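Local atomic coordinates of toll-receptor-related 2 (Hydra vulgaris, PDB entry 4W8H), a protein that probably relays signals inside the cell as a membrane-bound Toll-related receptor, here represented by its TIR domain, a module for contacts with other TIR domains. Residues 107-112 and 116-121. Numbering follows the deposited sequence.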
loop_
_atom_site.group_PDB
_atom_site.type_symbol
_atom_site.label_atom_id
_atom_site.label_comp_id
_atom_site.label_asym_id
_atom_site.label_seq_id
_atom_site.Cartn_x
_atom_site.Cartn_y
_atom_site.Cartn_z
ATOM N N LEU A 107 3.913 -7.451 -6.368
ATOM C CA LEU A 107 3.658 -8.693 -5.647
ATOM C C LEU A 107 2.269 -9.189 -6.044
ATOM O O LEU A 107 1.273 -8.513 -5.787
ATOM C CB LEU A 107 3.725 -8.483 -4.131
ATOM C CG LEU A 107 5.040 -7.939 -3.642
ATOM C CD1 LEU A 107 4.952 -7.654 -2.162
ATOM C CD2 LEU A 107 6.206 -8.849 -3.957
ATOM N N ASP A 108 2.204 -10.387 -6.611
ATOM C CA ASP A 108 0.977 -10.846 -7.227
ATOM C C ASP A 108 0.242 -11.791 -6.280
ATOM O O ASP A 108 0.501 -12.996 -6.283
ATOM C CB ASP A 108 1.278 -11.567 -8.541
ATOM C CG ASP A 108 0.015 -11.866 -9.346
ATOM O OD1 ASP A 108 -1.108 -11.702 -8.809
ATOM O OD2 ASP A 108 0.147 -12.272 -10.526
ATOM N N TRP A 109 -0.700 -11.277 -5.507
ATOM C CA TRP A 109 -1.490 -12.115 -4.586
ATOM C C TRP A 109 -2.394 -13.044 -5.370
ATOM O O TRP A 109 -2.746 -14.133 -4.893
ATOM C CB TRP A 109 -2.321 -11.216 -3.663
ATOM C CG TRP A 109 -3.289 -11.960 -2.790
ATOM C CD1 TRP A 109 -4.600 -12.101 -2.985
ATOM C CD2 TRP A 109 -2.984 -12.633 -1.564
ATOM N NE1 TRP A 109 -5.162 -12.849 -1.981
ATOM C CE2 TRP A 109 -4.181 -13.175 -1.093
ATOM C CE3 TRP A 109 -1.819 -12.831 -0.834
ATOM C CZ2 TRP A 109 -4.252 -13.901 0.082
ATOM C CZ3 TRP A 109 -1.877 -13.551 0.321
ATOM C CH2 TRP A 109 -3.090 -14.084 0.777
ATOM N N CYS A 110 -2.767 -12.680 -6.573
ATOM C CA CYS A 110 -3.682 -13.477 -7.364
ATOM C C CYS A 110 -3.052 -14.744 -7.895
ATOM O O CYS A 110 -3.780 -15.688 -8.265
ATOM C CB CYS A 110 -4.174 -12.649 -8.540
ATOM S SG CYS A 110 -5.052 -11.184 -8.102
ATOM N N ASP A 111 -1.730 -14.818 -7.980
ATOM C CA ASP A 111 -1.032 -16.002 -8.489
ATOM C C ASP A 111 -0.941 -17.022 -7.357
ATOM O O ASP A 111 -0.021 -17.002 -6.534
ATOM C CB ASP A 111 0.357 -15.569 -8.943
ATOM C CG ASP A 111 1.092 -16.633 -9.750
ATOM O OD1 ASP A 111 0.729 -17.819 -9.637
ATOM O OD2 ASP A 111 2.054 -16.259 -10.454
ATOM N N LYS A 112 -1.908 -17.938 -7.329
ATOM C CA LYS A 112 -2.075 -18.790 -6.155
ATOM C C LYS A 112 -0.861 -19.689 -5.908
ATOM O O LYS A 112 -0.491 -19.916 -4.764
ATOM C CB LYS A 112 -3.347 -19.634 -6.257
ATOM C CG LYS A 112 -4.629 -18.817 -6.243
ATOM C CD LYS A 112 -5.847 -19.704 -6.270
ATOM C CE LYS A 112 -7.092 -18.987 -6.727
ATOM N NZ LYS A 112 -7.454 -17.845 -5.905
ATOM N N PRO A 116 2.696 -19.056 -1.549
ATOM C CA PRO A 116 3.574 -19.422 -0.428
ATOM C C PRO A 116 4.800 -18.497 -0.219
ATOM O O PRO A 116 5.389 -18.623 0.853
ATOM C CB PRO A 116 3.995 -20.872 -0.757
ATOM C CG PRO A 116 2.835 -21.410 -1.541
ATOM C CD PRO A 116 2.374 -20.230 -2.387
ATOM N N VAL A 117 5.167 -17.627 -1.172
ATOM C CA VAL A 117 6.287 -16.693 -0.958
ATOM C C VAL A 117 5.879 -15.209 -0.871
ATOM O O VAL A 117 6.724 -14.320 -0.685
ATOM C CB VAL A 117 7.379 -16.850 -2.034
ATOM C CG1 VAL A 117 7.860 -18.301 -2.119
ATOM C CG2 VAL A 117 6.900 -16.416 -3.379
ATOM N N PHE A 118 4.594 -14.941 -0.975
ATOM C CA PHE A 118 4.070 -13.585 -0.917
ATOM C C PHE A 118 4.516 -12.833 0.332
ATOM O O PHE A 118 5.062 -11.728 0.249
ATOM C CB PHE A 118 2.537 -13.628 -1.000
ATOM C CG PHE A 118 1.900 -12.259 -1.015
ATOM C CD1 PHE A 118 1.726 -11.579 -2.211
ATOM C CD2 PHE A 118 1.502 -11.684 0.156
ATOM C CE1 PHE A 118 1.138 -10.306 -2.216
ATOM C CE2 PHE A 118 0.922 -10.424 0.164
ATOM C CZ PHE A 118 0.733 -9.746 -1.020
ATOM N N TRP A 119 4.259 -13.386 1.513
ATOM C CA TRP A 119 4.533 -12.630 2.723
ATOM C C TRP A 119 6.041 -12.466 2.903
ATOM O O TRP A 119 6.486 -11.417 3.295
ATOM C CB TRP A 119 3.892 -13.313 3.958
ATOM C CG TRP A 119 2.420 -13.353 3.837
ATOM C CD1 TRP A 119 1.616 -14.445 3.649
ATOM C CD2 TRP A 119 1.542 -12.227 3.857
ATOM N NE1 TRP A 119 0.303 -14.074 3.574
ATOM C CE2 TRP A 119 0.221 -12.717 3.695
ATOM C CE3 TRP A 119 1.722 -10.846 4.025
ATOM C CZ2 TRP A 119 -0.885 -11.882 3.627
ATOM C CZ3 TRP A 119 0.595 -10.035 4.027
ATOM C CH2 TRP A 119 -0.683 -10.552 3.798
ATOM N N ARG A 120 6.820 -13.504 2.627
ATOM C CA ARG A 120 8.275 -13.433 2.673
ATOM C C ARG A 120 8.777 -12.263 1.827
ATOM O O ARG A 120 9.629 -11.490 2.237
ATOM C CB ARG A 120 8.872 -14.749 2.164
ATOM C CG ARG A 120 10.386 -14.791 2.078
ATOM C CD ARG A 120 10.821 -16.004 1.222
ATOM N NE ARG A 120 10.556 -15.820 -0.214
ATOM C CZ ARG A 120 10.870 -16.704 -1.166
ATOM N NH1 ARG A 120 10.591 -16.431 -2.430
ATOM N NH2 ARG A 120 11.469 -17.857 -0.877
ATOM N N ASN A 121 8.264 -12.178 0.617
ATOM C CA ASN A 121 8.716 -11.129 -0.287
ATOM C C ASN A 121 8.319 -9.737 0.193
ATOM O O ASN A 121 9.115 -8.797 0.142
ATOM C CB ASN A 121 8.152 -11.357 -1.697
ATOM C CG ASN A 121 8.755 -12.574 -2.391
ATOM O OD1 ASN A 121 9.764 -13.138 -1.959
ATOM N ND2 ASN A 121 8.117 -12.980 -3.474
#
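Trp109 drives the edge of its indole onto one face of Phe118, where CE3 points at the middle of the phenyl ring from 3.6 Å above its plane. This is a T-shaped pair: the six-membered ring of Trp109 and the Phe118 ring lie at 76° with centroids 5.0 Å apart. The edge of Phe118, in its plane, meets Leu107 O and Trp119 CD2, while Phe118 CD2 sits over the centre of one face of Trp119. Farther along the Trp109 edge, CZ3 comes within 3.8 Å of Trp119 CZ2, the two indoles meeting obliquely, and the three rings form an aromatic cluster. Phe118 has CG anti to its backbone nitrogen (chi1 -177°), which swings the ring off the helix to the strand end, where CE1 lies 3.7 Å from Leu107 CB. One turn on, Leu107 CD2 reaches Asn121 CB at 3.9 Å. Residues 107-108 form an outermost strand of the parallel flavodoxin-like sheet, and Ile90 of the adjacent strand also touches Phe118. With aromatic and aliphatic carbon carrying the join between last strand and C-terminal helix, its fit depends on ring shape and mutual tilt rather than on polar bonds between the two segments; Arg115 and Lys26 add cation-pi contacts to Trp109 and Trp119 respectively.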